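Local coordinates for protein succinate-semialdehyde dehydrogenase (Synechococcus sp., PDB 4ITA) that probably oxidises succinic semialdehyde to succinate with NADP as cofactor, as a member of the aldehyde dehydrogenase family, at residues Ser263-Lys268 and Glu360-Ala364; Asn383-Leu389 and Phe427-Ser433. One frame throughout, in Å; residues are numbered along the deposited sequence.

Contact 1. Residues Ser263-Lys268 and Glu360-Ala364; sequences SCIAAK and EELFA. With NDP (NADPH dihydro-nicotinamide-adenine-dinucleotide phosphate), chain C; EDO (1,2-ethanediol), chain I; EDO (1,2-ethanediol), chain O.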
loop_
_atom_site.group_PDB
_atom_site.type_symbol
_atom_site.label_atom_id
_atom_site.label_comp_id
_atom_site.label_asym_id
_atom_site.label_seq_id
_atom_site.Cartn_x
_atom_site.Cartn_y
_atom_site.Cartn_z
ATOM N N SER A 263 -14.647 19.486 5.537
ATOM C CA SER A 263 -13.583 19.056 4.647
ATOM C C SER A 263 -12.431 18.503 5.439
ATOM O O SER A 263 -12.045 19.043 6.480
ATOM C CB SER A 263 -13.074 20.201 3.784
ATOM O OG SER A 263 -11.971 19.741 3.013
ATOM N N CYS A 264 -11.859 17.427 4.932
ATOM C CA CYS A 264 -10.690 16.820 5.535
ATOM C C CYS A 264 -9.486 17.766 5.586
ATOM O O CYS A 264 -8.649 17.644 6.475
ATOM C CB CYS A 264 -10.333 15.548 4.766
ATOM S SG CYS A 264 -10.102 15.797 2.982
ATOM N N ILE A 265 -9.405 18.682 4.621
ATOM C CA ILE A 265 -8.304 19.644 4.540
ATOM C C ILE A 265 -8.764 21.064 4.854
ATOM O O ILE A 265 -8.133 22.037 4.431
ATOM C CB ILE A 265 -7.586 19.626 3.160
ATOM C CG1 ILE A 265 -8.601 19.728 2.016
ATOM C CG2 ILE A 265 -6.715 18.377 3.008
ATOM C CD1 ILE A 265 -7.983 19.907 0.626
ATOM N N ALA A 266 -9.852 21.188 5.603
ATOM C CA ALA A 266 -10.196 22.472 6.184
ATOM C C ALA A 266 -9.038 22.935 7.062
ATOM O O ALA A 266 -8.326 22.117 7.666
ATOM C CB ALA A 266 -11.452 22.360 7.017
ATOM N N ALA A 267 -8.851 24.249 7.143
ATOM C CA ALA A 267 -8.003 24.823 8.182
ATOM C C ALA A 267 -8.759 24.682 9.504
ATOM O O ALA A 267 -9.784 25.333 9.696
ATOM C CB ALA A 267 -7.731 26.285 7.886
ATOM N N LYS A 268 -8.275 23.831 10.402
ATOM C CA LYS A 268 -8.996 23.567 11.647
ATOM C C LYS A 268 -8.367 24.210 12.889
ATOM O O LYS A 268 -9.077 24.605 13.813
ATOM C CB LYS A 268 -9.214 22.059 11.845
ATOM C CG LYS A 268 -9.944 21.397 10.677
ATOM C CD LYS A 268 -10.701 20.132 11.088
ATOM C CE LYS A 268 -11.520 19.565 9.916
ATOM N NZ LYS A 268 -10.739 18.647 9.018
ATOM N N GLU A 360 -9.082 16.169 18.404
ATOM C CA GLU A 360 -10.208 15.708 17.591
ATOM C C GLU A 360 -10.389 16.519 16.326
ATOM O O GLU A 360 -9.934 17.665 16.232
ATOM C CB GLU A 360 -11.510 15.745 18.392
ATOM C CG GLU A 360 -11.492 14.852 19.616
ATOM C CD GLU A 360 -12.843 14.759 20.287
ATOM O OE1 GLU A 360 -13.634 15.721 20.188
ATOM O OE2 GLU A 360 -13.120 13.712 20.908
ATOM N N GLU A 361 -11.063 15.917 15.351
ATOM C CA GLU A 361 -11.425 16.619 14.130
ATOM C C GLU A 361 -12.734 17.362 14.320
ATOM O O GLU A 361 -13.729 16.778 14.762
ATOM C CB GLU A 361 -11.557 15.647 12.955
ATOM C CG GLU A 361 -11.972 16.347 11.662
ATOM C CD GLU A 361 -11.972 15.436 10.450
ATOM O OE1 GLU A 361 -12.419 14.277 10.577
ATOM O OE2 GLU A 361 -11.541 15.889 9.367
ATOM N N LEU A 362 -12.725 18.651 13.998
ATOM C CA LEU A 362 -13.934 19.460 14.053
ATOM C C LEU A 362 -14.497 19.603 12.644
ATOM O O LEU A 362 -14.012 20.400 11.840
ATOM C CB LEU A 362 -13.646 20.824 14.687
ATOM C CG LEU A 362 -13.111 20.811 16.122
ATOM C CD1 LEU A 362 -13.061 22.228 16.672
ATOM C CD2 LEU A 362 -13.938 19.896 17.024
ATOM N N PHE A 363 -15.518 18.805 12.357
ATOM C CA PHE A 363 -16.042 18.654 11.003
ATOM C C PHE A 363 -17.261 19.555 10.855
ATOM O O PHE A 363 -18.384 19.091 10.692
ATOM C CB PHE A 363 -16.399 17.183 10.761
ATOM C CG PHE A 363 -16.218 16.733 9.338
ATOM C CD1 PHE A 363 -14.988 16.844 8.709
ATOM C CD2 PHE A 363 -17.274 16.172 8.638
ATOM C CE1 PHE A 363 -14.824 16.417 7.402
ATOM C CE2 PHE A 363 -17.115 15.737 7.333
ATOM C CZ PHE A 363 -15.890 15.859 6.719
ATOM N N ALA A 364 -17.009 20.858 10.916
ATOM C CA ALA A 364 -18.020 21.895 11.035
ATOM C C ALA A 364 -17.232 23.204 11.022
ATOM O O ALA A 364 -16.014 23.179 11.181
ATOM C CB ALA A 364 -18.774 21.729 12.354
HETATM P PA NDP C . -17.784 7.785 7.897
HETATM O O1A NDP C . -16.464 7.089 8.069
HETATM O O2A NDP C . -18.841 7.659 8.959
HETATM O O5B NDP C . -18.437 7.292 6.522
HETATM C C5B NDP C . -17.694 7.250 5.297
HETATM C C4B NDP C . -18.088 6.030 4.468
HETATM O O4B NDP C . -17.701 4.848 5.174
HETATM C C3B NDP C . -19.591 5.897 4.255
HETATM O O3B NDP C . -19.821 5.252 2.995
HETATM C C2B NDP C . -20.007 4.966 5.378
HETATM O O2B NDP C . -21.205 4.250 5.111
HETATM C C1B NDP C . -18.846 4.012 5.359
HETATM N N9A NDP C . -18.613 3.280 6.613
HETATM C C8A NDP C . -18.743 3.723 7.879
HETATM N N7A NDP C . -18.394 2.748 8.752
HETATM C C5A NDP C . -18.015 1.680 8.033
HETATM C C6A NDP C . -17.532 0.317 8.307
HETATM N N6A NDP C . -17.371 -0.098 9.579
HETATM N N1A NDP C . -17.262 -0.472 7.250
HETATM C C2A NDP C . -17.412 -0.066 5.982
HETATM N N3A NDP C . -17.854 1.157 5.654
HETATM C C4A NDP C . -18.159 2.041 6.626
HETATM O O3 NDP C . -17.363 9.329 7.608
HETATM P PN NDP C . -18.049 10.759 7.958
HETATM O O1N NDP C . -18.631 10.773 9.353
HETATM O O2N NDP C . -18.889 11.150 6.773
HETATM O O5D NDP C . -16.749 11.710 7.978
HETATM C C5D NDP C . -16.008 11.944 6.788
HETATM C C4D NDP C . -14.530 11.728 7.056
HETATM O O4D NDP C . -13.831 11.561 5.813
HETATM C C3D NDP C . -13.874 12.905 7.749
HETATM O O3D NDP C . -12.982 12.442 8.769
HETATM C C2D NDP C . -13.151 13.572 6.595
HETATM O O2D NDP C . -12.080 14.386 7.076
HETATM C C1D NDP C . -12.656 12.376 5.808
HETATM N N1N NDP C . -12.285 12.787 4.447
HETATM C C2N NDP C . -11.120 12.384 3.911
HETATM C C3N NDP C . -10.548 13.108 2.867
HETATM C C7N NDP C . -9.266 12.672 2.221
HETATM O O7N NDP C . -9.202 12.672 0.994
HETATM N N7N NDP C . -8.236 12.304 2.979
HETATM C C4N NDP C . -11.195 14.372 2.353
HETATM C C5N NDP C . -12.615 14.365 2.680
HETATM C C6N NDP C . -13.102 13.573 3.716
HETATM P P2B NDP C . -22.610 4.687 5.757
HETATM O O1X NDP C . -23.542 3.644 5.211
HETATM O O2X NDP C . -22.444 4.604 7.256
HETATM O O3X NDP C . -22.941 6.066 5.274
HETATM C C1 EDO I . -17.570 15.181 14.418
HETATM O O1 EDO I . -16.200 15.076 13.982
HETATM C C2 EDO I . -18.079 16.600 14.170
HETATM O O2 EDO I . -17.010 17.514 14.410
HETATM C C1 EDO O . -15.711 13.404 10.644
HETATM O O1 EDO O . -14.769 13.624 11.707
HETATM C C2 EDO O . -17.114 13.163 11.183
HETATM O O2 EDO O . -17.260 11.771 11.494
#

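Contact 2. Residues Asn383-Leu389 and Phe427-Ser433; sequences NDIPFGL and FGGTKRS. With NDP (NADPH dihydro-nicotinamide-adenine-dinucleotide phosphate), chain C; EDO (1,2-ethanediol), chain Q.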
loop_
_atom_site.group_PDB
_atom_site.type_symbol
_atom_site.label_atom_id
_atom_site.label_comp_id
_atom_site.label_asym_id
_atom_site.label_seq_id
_atom_site.Cartn_x
_atom_site.Cartn_y
_atom_site.Cartn_z
ATOM N N ASN A 383 2.186 19.852 14.867
ATOM C CA ASN A 383 2.325 18.403 14.753
ATOM C C ASN A 383 1.727 17.618 15.920
ATOM O O ASN A 383 1.695 16.391 15.881
ATOM C CB ASN A 383 3.800 18.015 14.611
ATOM C CG ASN A 383 4.400 18.453 13.296
ATOM O OD1 ASN A 383 3.687 18.673 12.319
ATOM N ND2 ASN A 383 5.726 18.561 13.258
ATOM N N ASP A 384 1.256 18.321 16.949
ATOM C CA ASP A 384 0.810 17.683 18.187
ATOM C C ASP A 384 -0.632 17.186 18.074
ATOM O O ASP A 384 -1.514 17.586 18.843
ATOM C CB ASP A 384 0.976 18.649 19.370
ATOM C CG ASP A 384 0.788 17.968 20.712
ATOM O OD1 ASP A 384 1.054 16.754 20.804
ATOM O OD2 ASP A 384 0.365 18.651 21.668
ATOM N N ILE A 385 -0.850 16.318 17.090
ATOM C CA ILE A 385 -2.155 15.730 16.807
ATOM C C ILE A 385 -1.939 14.319 16.280
ATOM O O ILE A 385 -0.835 13.979 15.848
ATOM C CB ILE A 385 -2.928 16.527 15.734
ATOM C CG1 ILE A 385 -2.001 16.920 14.579
ATOM C CG2 ILE A 385 -3.602 17.752 16.341
ATOM C CD1 ILE A 385 -2.740 17.415 13.335
ATOM N N PRO A 386 -2.987 13.484 16.310
ATOM C CA PRO A 386 -2.812 12.136 15.766
ATOM C C PRO A 386 -2.847 12.133 14.240
ATOM O O PRO A 386 -2.378 11.177 13.625
ATOM C CB PRO A 386 -4.009 11.368 16.336
ATOM C CG PRO A 386 -5.024 12.407 16.663
ATOM C CD PRO A 386 -4.265 13.640 17.030
ATOM N N PHE A 387 -3.392 13.192 13.648
ATOM C CA PHE A 387 -3.584 13.265 12.207
ATOM C C PHE A 387 -2.363 13.859 11.521
ATOM O O PHE A 387 -1.429 14.333 12.171
ATOM C CB PHE A 387 -4.813 14.123 11.888
ATOM C CG PHE A 387 -6.018 13.794 12.730
ATOM C CD1 PHE A 387 -6.720 12.617 12.530
ATOM C CD2 PHE A 387 -6.438 14.660 13.726
ATOM C CE1 PHE A 387 -7.829 12.313 13.313
ATOM C CE2 PHE A 387 -7.551 14.368 14.507
ATOM C CZ PHE A 387 -8.241 13.192 14.299
ATOM N N GLY A 388 -2.382 13.845 10.197
ATOM C CA GLY A 388 -1.291 14.409 9.423
ATOM C C GLY A 388 -1.636 14.506 7.956
ATOM O O GLY A 388 -0.942 13.935 7.110
ATOM N N LEU A 389 -2.716 15.212 7.646
ATOM C CA LEU A 389 -3.191 15.288 6.275
ATOM C C LEU A 389 -2.565 16.473 5.544
ATOM O O LEU A 389 -1.620 16.301 4.777
ATOM C CB LEU A 389 -4.719 15.326 6.241
ATOM C CG LEU A 389 -5.332 15.200 4.850
ATOM C CD1 LEU A 389 -4.781 13.993 4.066
ATOM C CD2 LEU A 389 -6.831 15.111 4.979
ATOM N N PHE A 427 -2.094 13.302 -3.599
ATOM C CA PHE A 427 -2.836 13.761 -2.432
ATOM C C PHE A 427 -3.087 12.602 -1.482
ATOM O O PHE A 427 -3.673 11.594 -1.865
ATOM C CB PHE A 427 -4.182 14.352 -2.872
ATOM C CG PHE A 427 -5.001 14.928 -1.745
ATOM C CD1 PHE A 427 -4.954 16.283 -1.465
ATOM C CD2 PHE A 427 -5.828 14.119 -0.976
ATOM C CE1 PHE A 427 -5.705 16.818 -0.431
ATOM C CE2 PHE A 427 -6.582 14.645 0.059
ATOM C CZ PHE A 427 -6.523 15.996 0.330
ATOM N N GLY A 428 -2.664 12.752 -0.233
ATOM C CA GLY A 428 -2.967 11.770 0.787
ATOM C C GLY A 428 -2.353 12.118 2.124
ATOM O O GLY A 428 -1.642 13.118 2.260
ATOM N N GLY A 429 -2.623 11.268 3.104
ATOM C CA GLY A 429 -2.254 11.540 4.477
ATOM C C GLY A 429 -1.090 10.749 5.018
ATOM O O GLY A 429 -0.541 9.871 4.362
ATOM N N THR A 430 -0.700 11.106 6.235
ATOM C CA THR A 430 0.268 10.357 7.021
ATOM C C THR A 430 -0.310 10.204 8.412
ATOM O O THR A 430 -1.386 10.738 8.710
ATOM C CB THR A 430 1.617 11.084 7.122
ATOM O OG1 THR A 430 1.464 12.285 7.895
ATOM C CG2 THR A 430 2.126 11.436 5.762
ATOM N N LYS A 431 0.399 9.473 9.263
ATOM C CA LYS A 431 -0.067 9.252 10.627
ATOM C C LYS A 431 -1.487 8.677 10.580
ATOM O O LYS A 431 -1.770 7.802 9.762
ATOM C CB LYS A 431 0.042 10.551 11.446
ATOM C CG LYS A 431 1.486 11.044 11.576
ATOM C CD LYS A 431 1.591 12.486 12.068
ATOM C CE LYS A 431 1.004 12.670 13.454
ATOM N NZ LYS A 431 1.369 14.002 14.021
ATOM N N ARG A 432 -2.391 9.155 11.425
ATOM C CA ARG A 432 -3.725 8.574 11.458
ATOM C C ARG A 432 -4.634 9.106 10.349
ATOM O O ARG A 432 -5.806 8.727 10.278
ATOM C CB ARG A 432 -4.362 8.753 12.840
ATOM C CG ARG A 432 -3.697 7.912 13.928
ATOM C CD ARG A 432 -4.325 6.533 14.042
ATOM N NE ARG A 432 -3.488 5.623 14.826
ATOM C CZ ARG A 432 -3.910 4.467 15.328
ATOM N NH1 ARG A 432 -5.162 4.082 15.141
ATOM N NH2 ARG A 432 -3.077 3.698 16.022
ATOM N N SER A 433 -4.095 9.950 9.471
ATOM C CA SER A 433 -4.862 10.430 8.321
ATOM C C SER A 433 -4.852 9.449 7.157
ATOM O O SER A 433 -5.495 9.687 6.138
ATOM C CB SER A 433 -4.346 11.786 7.853
ATOM O OG SER A 433 -4.598 12.768 8.837
HETATM P PA NDP C . -17.784 7.785 7.897
HETATM O O1A NDP C . -16.464 7.089 8.069
HETATM O O2A NDP C . -18.841 7.659 8.959
HETATM O O5B NDP C . -18.437 7.292 6.522
HETATM C C5B NDP C . -17.694 7.250 5.297
HETATM C C4B NDP C . -18.088 6.030 4.468
HETATM O O4B NDP C . -17.701 4.848 5.174
HETATM C C3B NDP C . -19.591 5.897 4.255
HETATM O O3B NDP C . -19.821 5.252 2.995
HETATM C C2B NDP C . -20.007 4.966 5.378
HETATM O O2B NDP C . -21.205 4.250 5.111
HETATM C C1B NDP C . -18.846 4.012 5.359
HETATM N N9A NDP C . -18.613 3.280 6.613
HETATM C C8A NDP C . -18.743 3.723 7.879
HETATM N N7A NDP C . -18.394 2.748 8.752
HETATM C C5A NDP C . -18.015 1.680 8.033
HETATM C C6A NDP C . -17.532 0.317 8.307
HETATM N N6A NDP C . -17.371 -0.098 9.579
HETATM N N1A NDP C . -17.262 -0.472 7.250
HETATM C C2A NDP C . -17.412 -0.066 5.982
HETATM N N3A NDP C . -17.854 1.157 5.654
HETATM C C4A NDP C . -18.159 2.041 6.626
HETATM O O3 NDP C . -17.363 9.329 7.608
HETATM P PN NDP C . -18.049 10.759 7.958
HETATM O O1N NDP C . -18.631 10.773 9.353
HETATM O O2N NDP C . -18.889 11.150 6.773
HETATM O O5D NDP C . -16.749 11.710 7.978
HETATM C C5D NDP C . -16.008 11.944 6.788
HETATM C C4D NDP C . -14.530 11.728 7.056
HETATM O O4D NDP C . -13.831 11.561 5.813
HETATM C C3D NDP C . -13.874 12.905 7.749
HETATM O O3D NDP C . -12.982 12.442 8.769
HETATM C C2D NDP C . -13.151 13.572 6.595
HETATM O O2D NDP C . -12.080 14.386 7.076
HETATM C C1D NDP C . -12.656 12.376 5.808
HETATM N N1N NDP C . -12.285 12.787 4.447
HETATM C C2N NDP C . -11.120 12.384 3.911
HETATM C C3N NDP C . -10.548 13.108 2.867
HETATM C C7N NDP C . -9.266 12.672 2.221
HETATM O O7N NDP C . -9.202 12.672 0.994
HETATM N N7N NDP C . -8.236 12.304 2.979
HETATM C C4N NDP C . -11.195 14.372 2.353
HETATM C C5N NDP C . -12.615 14.365 2.680
HETATM C C6N NDP C . -13.102 13.573 3.716
HETATM P P2B NDP C . -22.610 4.687 5.757
HETATM O O1X NDP C . -23.542 3.644 5.211
HETATM O O2X NDP C . -22.444 4.604 7.256
HETATM O O3X NDP C . -22.941 6.066 5.274
HETATM C C1 EDO Q . 0.146 13.914 -0.531
HETATM O O1 EDO Q . -0.735 14.998 -0.276
HETATM C C2 EDO Q . 1.216 14.219 -1.562
HETATM O O2 EDO Q . 1.852 13.126 -2.222
HETATM O O HOH W 1 0.800 16.042 12.134
HETATM O O HOH W 2 -2.271 15.958 2.024
#

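Contact 1. Residues Ser263-Lys268 and Glu360-Ala364
Lys268 and Glu361 carry the polar part of this contact. The ammonium NZ of Lys268 forms a salt bridge with Glu361 OE2 at 2.9 Å, reaching the carboxylate on the anti lone pair, the one turned away from OE1. Its long chain stays straight until the last bond, where chi4 of 86° swings NZ aside to the carbonyl Ser263 O as well, 2.9 Å away and in the carbonyl plane; Gly233 O is a further acceptor. Ser263 O also takes the backbone N of Ala266 across a type I turn.

The same carboxylate also binds the cofactor. Glu361, extended from CB outward, takes the nicotinamide ribose hydroxyls of NADPH, O3D on OE1 (2.6 Å) and O2D on OE2 (2.8 Å), while a 1,2-ethanediol shares OE1. Gly233 N also donates to OE2, which helps to fix the carboxylate.

One bond is covalent: Cys264 SG is joined to nicotinamide C4N at 1.9 Å, an adduct that ties the cysteine to the cofactor.

Close packing comes from Phe363, whose CE1 lies 3.6 Å from Ser263 N. The same Phe363 CE1 is 3.4 Å from C2D of the nicotinamide ribose of NADPH. Lys268 CE rests 3.3 Å from Leu362 O.

The type I turn Ser263-Ala266 leads into strand 267-273, and the loop holding Glu360-Ala364 precedes the parallel neighbour, strand 366-372. Helix 245-257 packs on Ala266, Ala267 and Lys268, while helix 309-325 packs on Leu362 and Ala364.

Contact 2. Residues Asn383-Leu389 and Phe427-Ser433
Lys431 lies along the loop 383-389 and meets its backbone carbonyls one after another. CB sits 3.3 Å from Pro386 O, CD and then CE pass Phe387 O, and a bend at chi3 (62°) turns the end toward the start of the loop. There NZ donates to Ile385 O at 2.9 Å, with Asn383 O 3.0 Å from the same nitrogen. A water that accepts from NZ also lies within hydrogen-bonding distance of Phe387 O.

Backbone bonds and one serine hydroxyl continue the join. Arg432 N donates to Pro386 O, and Thr430 N donates to Gly388 O. Ser433 OG accepts the N-H of Gly388 in an almost straight bond (2.8 Å, 178°) and also bonds to Gly232 O; Phe387 CB touches the same hydroxyl at 3.3 Å. Gly388 lies close against Thr430 and Lys431.

Farther along, Leu389 CD1 packs 3.5 Å from Gly429 CA, and a second water links Leu389 O with Gly428 O. The guanidinium of Arg432 leads away to Glu210 and to Glu223 of the second subunit.

These are two irregular loops beside the nicotinamide site: Leu389 CD2 lies 3.7 Å from the amide N7N, and the edge of the Phe427 ring faces the carboxamide. Loop 383-389 runs into strand 390-394 of the sheet that also holds strand 267-273, within the aldehyde dehydrogenase fold.

How the contacts relate
Contacts 1 and 2 follow each other along the chain, and their centres lie 12 Å apart, with NADPH touching both. Contact 1 holds the nicotinamide ribose and the covalently joined C4N of the nicotinamide, whereas contact 2 borders the carboxamide of the same ring. They meet directly beside it: Leu389 CD2 is 3.5 Å from Cys264 O, and Ile265 CG2 lies 3.6 Å from Phe427 CZ and 3.8 Å from Leu389 CD2. On the side of 360-364, Phe387 CE2 approaches Glu361 N at 3.9 Å. The loop pair of contact 2 thus backs the type I turn Ser263-Ala266, and the adduct is consistent with the cofactor-dependent protection of this enzyme against oxidation.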